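Local coordinates for putative ubiquinone biosynthesis protein (Nostoc punctiforme, PDB 3MSQ) that probably takes part in ubiquinone (coenzyme Q) biosynthesis as a member of the Coq4 family, its exact role being unknown, at residues 64-69 against 112-117; 151-156 against 197-202; 15-20 against 161-166; 70-75 against 123-128; 141-146 against 182-187. All blocks are in the same frame, centred on the assembly; numbering follows the deposited sequence.

Interaction 1 of 5, residues 64-69 against 112-117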
# COMPACT_ATOMS: atom_id res chain seq x y z
N ALA A 64 -26.74 19.68 -20.43
CA ALA A 64 -26.63 20.48 -21.66
C ALA A 64 -25.18 20.40 -22.19
O ALA A 64 -25.00 20.10 -23.37
CB ALA A 64 -27.02 21.93 -21.40
N LEU A 65 -24.16 20.60 -21.30
CA LEU A 65 -22.76 20.51 -21.68
C LEU A 65 -22.41 19.08 -22.09
O LEU A 65 -21.62 18.89 -23.01
CB LEU A 65 -21.81 20.97 -20.58
CG LEU A 65 -21.93 22.40 -20.00
CD1 LEU A 65 -20.75 22.71 -19.15
CD2 LEU A 65 -22.05 23.44 -21.08
N PHE A 66 -23.01 18.08 -21.44
CA PHE A 66 -22.75 16.69 -21.80
C PHE A 66 -23.25 16.40 -23.23
O PHE A 66 -22.58 15.69 -23.98
CB PHE A 66 -23.33 15.72 -20.73
CG PHE A 66 -22.40 15.41 -19.57
CD1 PHE A 66 -22.40 16.20 -18.42
CD2 PHE A 66 -21.53 14.33 -19.61
CE1 PHE A 66 -21.56 15.89 -17.34
CE2 PHE A 66 -20.67 14.04 -18.54
CZ PHE A 66 -20.70 14.82 -17.41
N SER A 67 -24.38 17.03 -23.61
CA SER A 67 -25.01 16.92 -24.94
C SER A 67 -24.16 17.54 -26.03
O SER A 67 -24.03 16.93 -27.10
CB SER A 67 -26.39 17.59 -24.96
OG SER A 67 -27.18 17.07 -23.91
N GLU A 68 -23.58 18.74 -25.77
CA GLU A 68 -22.73 19.47 -26.70
C GLU A 68 -21.27 18.98 -26.68
O GLU A 68 -20.52 19.27 -27.63
CB GLU A 68 -22.70 20.95 -26.34
CG GLU A 68 -24.01 21.70 -26.30
CD GLU A 68 -23.80 23.14 -25.86
OE1 GLU A 68 -22.72 23.71 -26.16
OE2 GLU A 68 -24.71 23.69 -25.19
N ARG A 69 -20.84 18.31 -25.58
CA ARG A 69 -19.45 17.91 -25.30
C ARG A 69 -18.61 19.17 -25.37
O ARG A 69 -17.57 19.22 -26.04
CB ARG A 69 -18.95 16.78 -26.21
CG ARG A 69 -19.72 15.48 -26.05
CD ARG A 69 -19.18 14.65 -24.91
NE ARG A 69 -19.71 13.29 -24.86
CZ ARG A 69 -19.19 12.25 -25.52
NH1 ARG A 69 -18.17 12.43 -26.35
NH2 ARG A 69 -19.72 11.04 -25.38
N VAL A 112 -13.99 10.29 -25.91
CA VAL A 112 -14.53 9.06 -26.46
C VAL A 112 -15.88 8.66 -25.83
O VAL A 112 -16.68 7.98 -26.48
CB VAL A 112 -13.40 7.98 -26.34
CG1 VAL A 112 -13.92 6.57 -26.06
CG2 VAL A 112 -12.49 8.01 -27.56
N ASP A 113 -16.15 9.12 -24.59
CA ASP A 113 -17.38 8.83 -23.83
C ASP A 113 -17.65 9.90 -22.78
O ASP A 113 -16.93 10.90 -22.75
CB ASP A 113 -17.32 7.41 -23.23
CG ASP A 113 -16.30 7.15 -22.12
OD1 ASP A 113 -15.37 7.98 -21.96
OD2 ASP A 113 -16.43 6.12 -21.43
N ASP A 114 -18.67 9.70 -21.91
CA ASP A 114 -18.98 10.71 -20.89
C ASP A 114 -17.90 10.85 -19.81
O ASP A 114 -17.68 11.98 -19.35
CB ASP A 114 -20.35 10.50 -20.26
CG ASP A 114 -21.58 10.57 -21.17
OD1 ASP A 114 -21.58 11.41 -22.13
OD2 ASP A 114 -22.58 9.88 -20.86
N ILE A 115 -17.22 9.74 -19.41
CA ILE A 115 -16.13 9.79 -18.41
C ILE A 115 -14.89 10.56 -18.96
O ILE A 115 -14.37 11.44 -18.28
CB ILE A 115 -15.80 8.37 -17.87
CG1 ILE A 115 -16.93 7.90 -16.93
CG2 ILE A 115 -14.42 8.32 -17.19
CD1 ILE A 115 -16.96 6.39 -16.65
N SER A 116 -14.47 10.26 -20.22
CA SER A 116 -13.36 10.98 -20.85
C SER A 116 -13.77 12.44 -21.10
O SER A 116 -12.94 13.35 -20.99
CB SER A 116 -12.85 10.29 -22.11
OG SER A 116 -13.91 9.91 -22.97
N TYR A 117 -15.08 12.66 -21.37
CA TYR A 117 -15.57 14.02 -21.51
C TYR A 117 -15.43 14.83 -20.17
O TYR A 117 -14.86 15.91 -20.17
CB TYR A 117 -17.02 14.08 -22.02
CG TYR A 117 -17.57 15.48 -21.92
CD1 TYR A 117 -16.92 16.55 -22.55
CD2 TYR A 117 -18.65 15.77 -21.11
CE1 TYR A 117 -17.35 17.86 -22.37
CE2 TYR A 117 -19.12 17.08 -20.97
CZ TYR A 117 -18.46 18.12 -21.59
OH TYR A 117 -18.88 19.42 -21.44
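The last turn of helix 60-68 meets the first turn of helix 114-133 around one aromatic wedge, Tyr117, held between Phe66 and Arg69. With its ring anti to the backbone nitrogen (chi1 170°), Tyr117 forms an edge-to-face pair with Phe66: its edge faces the Phe66 ring, centroids 5.1 Å apart and planes at 80°. A face of the tyrosine receives Arg69 CA, a CH-pi contact 4.0 Å from the ring centroid. Arg69 has left the helix with positive phi, and its chain bends at chi2, which lays CD 3.5 Å from Tyr117 CG and brings the guanidinium over Asp113 O. Its ion pair with Asp114 is long, NH2 to OD1 3.8 Å; that carboxylate's stronger partner is Lys57. Arginine suits this corner, its methylenes on the tyrosine and its charge turned to the acids. Asp113 N-caps helix 114-133, its OD1 accepting from Ser116 N at 3.0 Å. Beyond Asp114 and Ile115 lies helix 47-56, while the Tyr117 hydroxyl bonds Trp70 O in the following loop.

Interaction 2 of 5, residues 151-156 against 197-202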
# COMPACT_ATOMS: atom_id res chain seq x y z
N ALA A 151 -19.16 19.66 -2.37
CA ALA A 151 -20.42 20.15 -1.81
C ALA A 151 -21.47 20.38 -2.90
O ALA A 151 -22.65 20.16 -2.65
CB ALA A 151 -20.20 21.44 -1.03
N GLN A 152 -21.03 20.80 -4.10
CA GLN A 152 -21.84 21.12 -5.28
C GLN A 152 -22.15 19.92 -6.15
O GLN A 152 -23.31 19.59 -6.36
CB GLN A 152 -21.11 22.15 -6.13
CG GLN A 152 -21.19 23.58 -5.64
CD GLN A 152 -21.07 24.55 -6.77
OE1 GLN A 152 -20.35 24.34 -7.75
NE2 GLN A 152 -21.80 25.64 -6.66
N THR A 153 -21.09 19.33 -6.75
CA THR A 153 -21.14 18.22 -7.71
C THR A 153 -20.03 17.19 -7.43
O THR A 153 -18.91 17.33 -7.94
CB THR A 153 -21.07 18.78 -9.15
OG1 THR A 153 -20.02 19.74 -9.24
CG2 THR A 153 -22.38 19.43 -9.59
N PRO A 154 -20.31 16.16 -6.59
CA PRO A 154 -19.24 15.18 -6.25
C PRO A 154 -18.74 14.29 -7.39
O PRO A 154 -19.52 13.62 -8.04
CB PRO A 154 -19.84 14.35 -5.12
CG PRO A 154 -21.24 14.81 -4.95
CD PRO A 154 -21.57 15.90 -5.87
N ILE A 155 -17.42 14.28 -7.60
CA ILE A 155 -16.74 13.43 -8.59
C ILE A 155 -15.61 12.65 -7.88
O ILE A 155 -15.08 13.17 -6.90
CB ILE A 155 -16.24 14.20 -9.86
CG1 ILE A 155 -15.08 15.21 -9.54
CG2 ILE A 155 -17.43 14.82 -10.59
CD1 ILE A 155 -14.30 15.75 -10.70
N PRO A 156 -15.24 11.41 -8.31
CA PRO A 156 -14.21 10.65 -7.57
C PRO A 156 -12.94 11.36 -7.12
O PRO A 156 -12.63 11.27 -5.93
CB PRO A 156 -13.93 9.43 -8.45
CG PRO A 156 -14.71 9.65 -9.71
CD PRO A 156 -15.80 10.61 -9.41
N LYS A 197 -23.91 25.92 -10.11
CA LYS A 197 -22.83 24.94 -10.19
C LYS A 197 -21.68 25.45 -11.04
O LYS A 197 -21.91 26.00 -12.12
CB LYS A 197 -23.37 23.59 -10.75
CG LYS A 197 -24.65 23.06 -10.09
CD LYS A 197 -24.40 22.44 -8.73
CE LYS A 197 -25.67 22.22 -7.96
NZ LYS A 197 -25.39 21.77 -6.57
N LEU A 198 -20.44 25.28 -10.56
CA LEU A 198 -19.22 25.67 -11.27
C LEU A 198 -19.14 24.92 -12.60
O LEU A 198 -19.00 25.56 -13.64
CB LEU A 198 -17.96 25.32 -10.44
CG LEU A 198 -17.66 26.12 -9.18
CD1 LEU A 198 -16.46 25.51 -8.45
CD2 LEU A 198 -17.45 27.62 -9.49
N ILE A 199 -19.24 23.57 -12.54
CA ILE A 199 -19.17 22.63 -13.67
C ILE A 199 -20.17 22.93 -14.82
O ILE A 199 -19.84 22.63 -15.97
CB ILE A 199 -19.23 21.15 -13.15
CG1 ILE A 199 -18.68 20.13 -14.16
CG2 ILE A 199 -20.61 20.72 -12.64
CD1 ILE A 199 -17.17 19.93 -14.10
N ALA A 200 -21.33 23.58 -14.51
CA ALA A 200 -22.40 23.95 -15.46
C ALA A 200 -22.12 25.19 -16.32
O ALA A 200 -22.85 25.43 -17.29
CB ALA A 200 -23.72 24.11 -14.73
N GLN A 201 -21.08 25.98 -15.97
CA GLN A 201 -20.73 27.24 -16.63
C GLN A 201 -19.89 27.11 -17.89
O GLN A 201 -18.90 26.37 -17.90
CB GLN A 201 -20.03 28.23 -15.67
CG GLN A 201 -20.75 28.48 -14.35
CD GLN A 201 -22.22 28.74 -14.51
OE1 GLN A 201 -22.64 29.70 -15.17
NE2 GLN A 201 -23.04 27.91 -13.89
N LYS A 202 -20.28 27.88 -18.94
CA LYS A 202 -19.55 27.99 -20.20
C LYS A 202 -18.53 29.13 -20.03
O LYS A 202 -18.72 30.22 -20.57
CB LYS A 202 -20.50 28.23 -21.38
CG LYS A 202 -21.17 26.98 -21.88
CD LYS A 202 -22.03 27.25 -23.11
CE LYS A 202 -22.68 26.00 -23.65
NZ LYS A 202 -23.90 26.31 -24.44
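Helix 139-152 ends at Gln152, whose CA comes within 6.3 Å of Lys197 CA, just ahead of the type I beta turn that runs from Leu198 to Gln201. Two bonds tie these backbones, each made by a side chain of one segment to the main chain of the other. The amide oxygen of Gln152 accepts from Leu198 N (N to OE1 3.0 Å), almost straight at 169°, and in return Lys197 NZ donates to Gln152 O at 3.0 Å, approaching from 30° off the carbonyl plane. A bend at chi2 (-77°) turns the lysine chain toward this helix end. Glutamine suits a buried place here because its amide can serve both ways: NE2 gives to the carbonyls of Thr194 and Gly196. The contact therefore stitches the C-terminal end of one helix of this all-helical fold to the long loop between helices 177-192 and 211-218. Carbon contacts run beside the polar grip: Thr153 CG2 rests against Lys197 CD at 3.7 Å, making use of the aliphatic part of the lysine, and against Ile199 CG2 at 3.8 Å. Leu198 packs its CG against Gln152 OE1 and continues onto Phe148 and Phe149, whereas Ile199 reaches Leu121 and Tyr129 of helix 114-133. Gln201 NE2 donates to Lys197 O at 2.8 Å, tying the last residue of the turn back to the residue just before it.

Interaction 3 of 5, residues 15-20 against 161-166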
# COMPACT_ATOMS: atom_id res chain seq x y z
N LEU A 15 -5.82 0.55 -5.27
CA LEU A 15 -4.40 0.42 -5.60
C LEU A 15 -3.83 1.75 -6.07
O LEU A 15 -2.71 2.11 -5.69
CB LEU A 15 -4.18 -0.68 -6.66
CG LEU A 15 -4.29 -2.13 -6.13
CD1 LEU A 15 -4.42 -3.11 -7.26
CD2 LEU A 15 -3.09 -2.51 -5.26
N ALA A 16 -4.64 2.52 -6.84
CA ALA A 16 -4.26 3.84 -7.36
C ALA A 16 -4.10 4.87 -6.23
O ALA A 16 -3.21 5.73 -6.30
CB ALA A 16 -5.30 4.31 -8.35
N TYR A 17 -4.97 4.77 -5.19
CA TYR A 17 -4.97 5.65 -4.03
C TYR A 17 -3.75 5.35 -3.17
O TYR A 17 -3.07 6.28 -2.73
CB TYR A 17 -6.30 5.49 -3.27
CG TYR A 17 -6.44 6.31 -2.01
CD1 TYR A 17 -6.46 7.70 -2.05
CD2 TYR A 17 -6.63 5.69 -0.78
CE1 TYR A 17 -6.61 8.46 -0.88
CE2 TYR A 17 -6.78 6.43 0.39
CZ TYR A 17 -6.76 7.82 0.34
OH TYR A 17 -6.90 8.54 1.50
N ILE A 18 -3.46 4.05 -2.97
CA ILE A 18 -2.29 3.59 -2.21
C ILE A 18 -1.00 4.07 -2.91
O ILE A 18 -0.09 4.59 -2.25
CB ILE A 18 -2.34 2.04 -2.00
CG1 ILE A 18 -3.40 1.67 -0.93
CG2 ILE A 18 -0.95 1.47 -1.66
CD1 ILE A 18 -3.80 0.22 -0.85
N GLN A 19 -0.96 3.97 -4.26
CA GLN A 19 0.13 4.44 -5.11
C GLN A 19 0.33 5.95 -4.87
O GLN A 19 1.45 6.38 -4.54
CB GLN A 19 -0.19 4.15 -6.59
CG GLN A 19 0.87 4.64 -7.57
CD GLN A 19 0.38 4.67 -9.01
OE1 GLN A 19 -0.57 3.97 -9.44
NE2 GLN A 19 1.05 5.46 -9.83
N PHE A 20 -0.78 6.73 -4.95
CA PHE A 20 -0.80 8.16 -4.76
C PHE A 20 -0.29 8.58 -3.37
O PHE A 20 0.59 9.45 -3.28
CB PHE A 20 -2.21 8.71 -5.06
CG PHE A 20 -2.26 10.21 -5.24
CD1 PHE A 20 -1.55 10.83 -6.26
CD2 PHE A 20 -3.02 11.01 -4.38
CE1 PHE A 20 -1.57 12.23 -6.39
CE2 PHE A 20 -3.07 12.40 -4.55
CZ PHE A 20 -2.32 13.00 -5.53
N LEU A 161 -8.90 13.33 -3.36
CA LEU A 161 -8.06 14.49 -3.03
C LEU A 161 -8.35 15.06 -1.67
O LEU A 161 -7.40 15.54 -1.04
CB LEU A 161 -8.02 15.57 -4.11
CG LEU A 161 -7.22 15.23 -5.39
CD1 LEU A 161 -7.38 16.32 -6.42
CD2 LEU A 161 -5.74 14.94 -5.08
N LEU A 162 -9.62 14.97 -1.18
CA LEU A 162 -9.96 15.43 0.17
C LEU A 162 -9.35 14.53 1.21
O LEU A 162 -8.59 15.05 2.03
CB LEU A 162 -11.46 15.56 0.40
CG LEU A 162 -11.91 16.94 0.81
CD1 LEU A 162 -12.74 17.53 -0.27
CD2 LEU A 162 -12.75 16.89 2.02
N SER A 163 -9.61 13.19 1.16
CA SER A 163 -9.05 12.16 2.07
C SER A 163 -7.55 12.24 2.12
O SER A 163 -6.97 12.30 3.20
CB SER A 163 -9.46 10.77 1.63
OG SER A 163 -10.86 10.62 1.74
N PHE A 164 -6.92 12.28 0.93
CA PHE A 164 -5.47 12.40 0.74
C PHE A 164 -4.95 13.61 1.51
O PHE A 164 -4.03 13.46 2.32
CB PHE A 164 -5.16 12.52 -0.77
CG PHE A 164 -3.73 12.91 -1.07
CD1 PHE A 164 -2.73 11.95 -1.11
CD2 PHE A 164 -3.39 14.24 -1.28
CE1 PHE A 164 -1.41 12.31 -1.37
CE2 PHE A 164 -2.06 14.61 -1.53
CZ PHE A 164 -1.08 13.64 -1.57
N GLY A 165 -5.57 14.76 1.24
CA GLY A 165 -5.30 16.05 1.87
C GLY A 165 -5.24 15.92 3.38
O GLY A 165 -4.17 16.10 3.97
N MSE A 166 -6.35 15.48 3.98
CA MSE A 166 -6.50 15.27 5.42
C MSE A 166 -5.43 14.36 6.03
O MSE A 166 -4.85 14.72 7.04
CB MSE A 166 -7.89 14.71 5.72
CG MSE A 166 -8.94 15.78 6.00
SE MSE A 166 -10.70 14.97 6.07
CE MSE A 166 -10.98 14.82 4.31
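Leu161 opens the contact by touching Phe20: its CD2 methyl lies 3.7 Å from Phe20 CE2, although the CA-CB bond of this leucine starts off away from helix 11-23. Ser163 meets Tyr17 OH with its CB, at 3.4 Å; serine, being small, lets the tyrosine hydroxyl come up to it. The phenol has its polar partner across the subunit boundary, where it hydrogen-bonds Tyr17 OH of the second subunit, and the Ser163 carbonyl likewise bonds Ser163 OG of that subunit. Phe164 has the largest share of segment 161-166. Phe20 CE2 stands 3.4 Å above the plane of the Phe164 ring, over the centre, and the two rings, with centroids 4.4 Å apart, meet obliquely, planes at 43°. Both phenylalanines hold their rings anti to the backbone nitrogen (chi1 -165° for Phe20), which carries them toward each other. The segment axes, crossing at -36°, stay 11.4 Å apart, a separation that aromatic side chains are long enough to span. Phe20 also stacks with Phe39 of helix 32-42. Segment 161-166 lies in a predicted transmembrane helix. The contact is mainly carbon against carbon, while the Tyr17 hydroxyl bonds its counterpart in the second subunit, so the same patch of helices that packs within the chain also meets that subunit.

Interaction 4 of 5, residues 70-75 against 123-128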
# COMPACT_ATOMS: atom_id res chain seq x y z
N TRP A 70 -19.14 20.22 -24.72
CA TRP A 70 -18.61 21.57 -24.64
C TRP A 70 -17.26 21.59 -23.97
O TRP A 70 -17.10 21.04 -22.87
CB TRP A 70 -19.59 22.49 -23.87
CG TRP A 70 -19.12 23.91 -23.79
CD1 TRP A 70 -19.37 24.91 -24.69
CD2 TRP A 70 -18.23 24.48 -22.81
NE1 TRP A 70 -18.70 26.06 -24.33
CE2 TRP A 70 -17.98 25.82 -23.19
CE3 TRP A 70 -17.60 23.98 -21.65
CZ2 TRP A 70 -17.15 26.66 -22.45
CZ3 TRP A 70 -16.78 24.81 -20.92
CH2 TRP A 70 -16.56 26.13 -21.32
N LEU A 71 -16.31 22.30 -24.59
CA LEU A 71 -14.97 22.52 -24.02
C LEU A 71 -14.61 23.97 -24.32
O LEU A 71 -15.08 24.49 -25.32
CB LEU A 71 -13.94 21.54 -24.59
CG LEU A 71 -14.05 20.09 -24.12
CD1 LEU A 71 -13.19 19.19 -24.95
CD2 LEU A 71 -13.74 19.95 -22.63
N PRO A 72 -13.87 24.68 -23.45
CA PRO A 72 -13.61 26.10 -23.69
C PRO A 72 -12.73 26.40 -24.91
O PRO A 72 -11.81 25.65 -25.23
CB PRO A 72 -12.98 26.58 -22.38
CG PRO A 72 -12.37 25.37 -21.81
CD PRO A 72 -13.25 24.24 -22.18
N ALA A 73 -13.07 27.51 -25.61
CA ALA A 73 -12.36 28.00 -26.79
C ALA A 73 -10.93 28.39 -26.42
O ALA A 73 -10.66 28.72 -25.27
CB ALA A 73 -13.10 29.18 -27.38
N PRO A 74 -9.96 28.30 -27.36
CA PRO A 74 -8.59 28.67 -26.98
C PRO A 74 -8.48 30.18 -26.74
O PRO A 74 -9.22 30.98 -27.33
CB PRO A 74 -7.75 28.20 -28.18
CG PRO A 74 -8.69 28.23 -29.33
CD PRO A 74 -10.05 27.90 -28.78
N PHE A 75 -7.55 30.54 -25.84
CA PHE A 75 -7.30 31.91 -25.44
C PHE A 75 -5.82 32.23 -25.39
O PHE A 75 -5.01 31.35 -25.09
CB PHE A 75 -7.93 32.18 -24.06
CG PHE A 75 -7.57 31.20 -22.97
CD1 PHE A 75 -6.44 31.40 -22.19
CD2 PHE A 75 -8.38 30.11 -22.70
CE1 PHE A 75 -6.10 30.51 -21.17
CE2 PHE A 75 -8.04 29.20 -21.68
CZ PHE A 75 -6.89 29.41 -20.93
N ARG A 123 -10.30 19.27 -16.43
CA ARG A 123 -8.93 19.72 -16.67
C ARG A 123 -8.86 21.07 -17.38
O ARG A 123 -8.07 21.92 -16.99
CB ARG A 123 -8.14 18.65 -17.41
CG ARG A 123 -7.87 17.40 -16.59
CD ARG A 123 -7.06 16.35 -17.35
NE ARG A 123 -6.93 15.14 -16.54
CZ ARG A 123 -6.35 14.01 -16.93
NH1 ARG A 123 -5.84 13.91 -18.15
NH2 ARG A 123 -6.29 12.98 -16.11
N SER A 124 -9.73 21.30 -18.39
CA SER A 124 -9.78 22.56 -19.16
C SER A 124 -10.23 23.75 -18.35
O SER A 124 -9.84 24.88 -18.66
CB SER A 124 -10.77 22.46 -20.31
OG SER A 124 -10.99 21.13 -20.72
N THR A 125 -11.13 23.50 -17.37
CA THR A 125 -11.77 24.57 -16.63
C THR A 125 -11.41 24.72 -15.17
O THR A 125 -11.50 25.84 -14.68
CB THR A 125 -13.29 24.56 -16.85
OG1 THR A 125 -13.87 23.41 -16.24
CG2 THR A 125 -13.67 24.61 -18.32
N HIS A 126 -11.04 23.63 -14.45
CA HIS A 126 -10.81 23.69 -13.00
C HIS A 126 -9.84 24.74 -12.45
O HIS A 126 -10.02 25.19 -11.32
CB HIS A 126 -10.71 22.31 -12.33
CG HIS A 126 -9.35 21.96 -11.79
ND1 HIS A 126 -8.51 21.09 -12.47
CD2 HIS A 126 -8.76 22.33 -10.63
CE1 HIS A 126 -7.43 20.99 -11.72
NE2 HIS A 126 -7.53 21.73 -10.60
N ASP A 127 -8.88 25.19 -13.25
CA ASP A 127 -7.95 26.23 -12.81
C ASP A 127 -8.61 27.63 -12.72
O ASP A 127 -8.07 28.52 -12.08
CB ASP A 127 -6.70 26.26 -13.71
CG ASP A 127 -5.49 26.78 -13.00
OD1 ASP A 127 -5.01 26.09 -12.07
OD2 ASP A 127 -5.00 27.85 -13.39
N ILE A 128 -9.79 27.80 -13.34
CA ILE A 128 -10.58 29.04 -13.32
C ILE A 128 -11.37 29.08 -12.00
O ILE A 128 -11.46 30.14 -11.38
CB ILE A 128 -11.48 29.15 -14.60
CG1 ILE A 128 -10.63 29.30 -15.88
CG2 ILE A 128 -12.49 30.28 -14.52
CD1 ILE A 128 -10.96 28.33 -17.03
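Thr125 O accepts the N-H of Ile128 at 2.9 Å, a bond to the third residue onward at a place where helix 114-133 is kinked, and the side chain of this same threonine faces the loop 70-75. Its hydroxyl is taken by Leu121 O of its own helix, and Ser124 OG is likewise used on Met120 O, so what faces the loop is mostly carbon, though Leu71 CD2 also lies against Ser124 OG at 3.6 Å. Thr125 CG2, anti to the carbonyl carbon, lies 3.8 Å from Pro72 CG, while Ser124 CB touches Pro72 CD at 3.6 Å. The proline is the central piece of this packing. It belongs to an extended connection, without regular helix or strand, that links helix 60-68 to helix 77-81 and touches helix 114-133 through Trp70 to Pro72; a rigid ring suits such a place, since its CG-CD side can lie against the short serine and threonine. Trp70 offers the edge of its indole, CZ3 to Thr125 CG2 being 4.1 Å, with Pro72 N over one face. Further along the loop, Ala73 N donates a hydrogen bond to the Asp204 carboxylate, and Phe75 sets its ring edge-to-face with Trp207.

Interaction 5 of 5, residues 141-146 against 182-187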
# COMPACT_ATOMS: atom_id res chain seq x y z
N GLY A 141 -5.58 25.99 -0.19
CA GLY A 141 -6.50 26.62 -1.12
C GLY A 141 -7.07 25.62 -2.10
O GLY A 141 -8.27 25.63 -2.37
N GLU A 142 -6.21 24.69 -2.58
CA GLU A 142 -6.65 23.63 -3.48
C GLU A 142 -7.57 22.61 -2.80
O GLU A 142 -8.61 22.27 -3.37
CB GLU A 142 -5.47 22.99 -4.25
CG GLU A 142 -5.26 23.57 -5.65
CD GLU A 142 -6.43 23.62 -6.64
OE1 GLU A 142 -7.13 22.58 -6.81
OE2 GLU A 142 -6.63 24.68 -7.27
N ILE A 143 -7.23 22.18 -1.55
CA ILE A 143 -8.05 21.24 -0.74
C ILE A 143 -9.40 21.89 -0.35
O ILE A 143 -10.44 21.22 -0.33
CB ILE A 143 -7.29 20.62 0.47
CG1 ILE A 143 -5.97 19.94 0.06
CG2 ILE A 143 -8.19 19.63 1.24
CD1 ILE A 143 -6.10 18.66 -0.93
N GLY A 144 -9.37 23.18 -0.06
CA GLY A 144 -10.57 23.96 0.23
C GLY A 144 -11.48 24.00 -0.98
O GLY A 144 -12.68 23.75 -0.84
N LEU A 145 -10.92 24.25 -2.20
CA LEU A 145 -11.66 24.29 -3.46
C LEU A 145 -12.32 22.96 -3.76
O LEU A 145 -13.47 22.94 -4.23
CB LEU A 145 -10.77 24.75 -4.65
CG LEU A 145 -11.38 24.67 -6.05
CD1 LEU A 145 -12.41 25.75 -6.27
CD2 LEU A 145 -10.31 24.74 -7.11
N GLN A 146 -11.62 21.84 -3.48
CA GLN A 146 -12.16 20.49 -3.71
C GLN A 146 -13.37 20.23 -2.81
O GLN A 146 -14.30 19.55 -3.21
CB GLN A 146 -11.07 19.40 -3.51
CG GLN A 146 -9.92 19.41 -4.54
CD GLN A 146 -10.33 19.07 -5.96
OE1 GLN A 146 -11.35 18.44 -6.21
NE2 GLN A 146 -9.54 19.50 -6.92
N THR A 182 -10.09 24.36 8.58
CA THR A 182 -10.72 25.67 8.44
C THR A 182 -11.07 25.92 6.95
O THR A 182 -12.17 26.39 6.65
CB THR A 182 -9.86 26.75 9.12
OG1 THR A 182 -10.13 26.74 10.54
CG2 THR A 182 -10.07 28.14 8.53
N GLU A 183 -10.15 25.58 6.03
CA GLU A 183 -10.35 25.72 4.59
C GLU A 183 -11.34 24.69 4.06
O GLU A 183 -12.16 25.05 3.21
CB GLU A 183 -9.03 25.63 3.82
CG GLU A 183 -8.30 26.95 3.69
CD GLU A 183 -9.14 28.07 3.09
OE1 GLU A 183 -9.26 28.12 1.85
OE2 GLU A 183 -9.70 28.87 3.88
N ILE A 184 -11.28 23.43 4.55
CA ILE A 184 -12.19 22.35 4.15
C ILE A 184 -13.65 22.69 4.55
O ILE A 184 -14.53 22.60 3.70
CB ILE A 184 -11.74 20.96 4.69
CG1 ILE A 184 -10.43 20.52 4.06
CG2 ILE A 184 -12.83 19.90 4.46
CD1 ILE A 184 -9.80 19.29 4.71
N SER A 185 -13.89 23.09 5.83
CA SER A 185 -15.24 23.45 6.31
C SER A 185 -15.77 24.73 5.64
O SER A 185 -16.96 24.80 5.35
CB SER A 185 -15.29 23.56 7.83
OG SER A 185 -14.60 24.71 8.29
N ARG A 186 -14.91 25.72 5.38
CA ARG A 186 -15.32 26.95 4.69
C ARG A 186 -15.75 26.61 3.27
O ARG A 186 -16.82 27.03 2.85
CB ARG A 186 -14.19 27.98 4.67
CG ARG A 186 -14.54 29.23 3.89
CD ARG A 186 -13.46 30.28 3.99
NE ARG A 186 -12.42 30.16 2.97
CZ ARG A 186 -12.53 30.57 1.70
NH1 ARG A 186 -13.68 31.06 1.26
NH2 ARG A 186 -11.51 30.47 0.87
N GLY A 187 -14.92 25.81 2.60
CA GLY A 187 -15.16 25.34 1.24
C GLY A 187 -16.48 24.61 1.11
O GLY A 187 -17.29 24.99 0.27
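The Glu183 carboxylate, packed with OE1 4.3 Å from Gly141 CA, has the edge of the Arg186 guanidinium against OE2, which lies in the guanidinium plane. Arg186 NE gives OE2 a nearly straight salt-bridging bond of 3.1 Å (178°), whereas the second bond, NH2 to OE1, is weak. Arg186 also makes a cation-pi contact with Phe135 and bonds Gly134 O. The acid bends at chi2 (-54°), folding back toward its arginine one turn on. The axes of the two segments approach to 7.5 Å and cross at -30°, running roughly the same way. This is glycine-mediated helix packing, in which Gly144 and Gly187, having no side chains, let main chain meet main chain. Gly144 CA makes a CA-H...O contact with Glu183 O at 3.5 Å, and Gly144 O lies 3.6 Å from Gly187 CA. To one side, Ile143 and Ile184 lie alongside each other, CG2 of the former 3.7 Å from CG1 of the latter, and Ile184 continues onto Leu162 and Met166 of helix 156-172.

In the fold
The five contacts spread over an all-helical chain. Interactions 1, 2 and 4 form a cluster, their centres 14 Å apart from one another; interactions 1 and 4 share helix 114-133, and Lys202 joins interaction 2 to interaction 1 through Glu68 and to interaction 4 through Trp70. Interactions 2 and 5 share one helix, interaction 5 on its first half and interaction 2 at its C-terminal end, their centres 15 Å apart. Interaction 5 also touches interaction 3, where Ile143 and Ile184 meet Leu161, Leu162 and Met166. Along the chain, interactions 1 and 4 cross and both are nested inside the loop closed by interaction 3, where packing within the chain meets the second subunit.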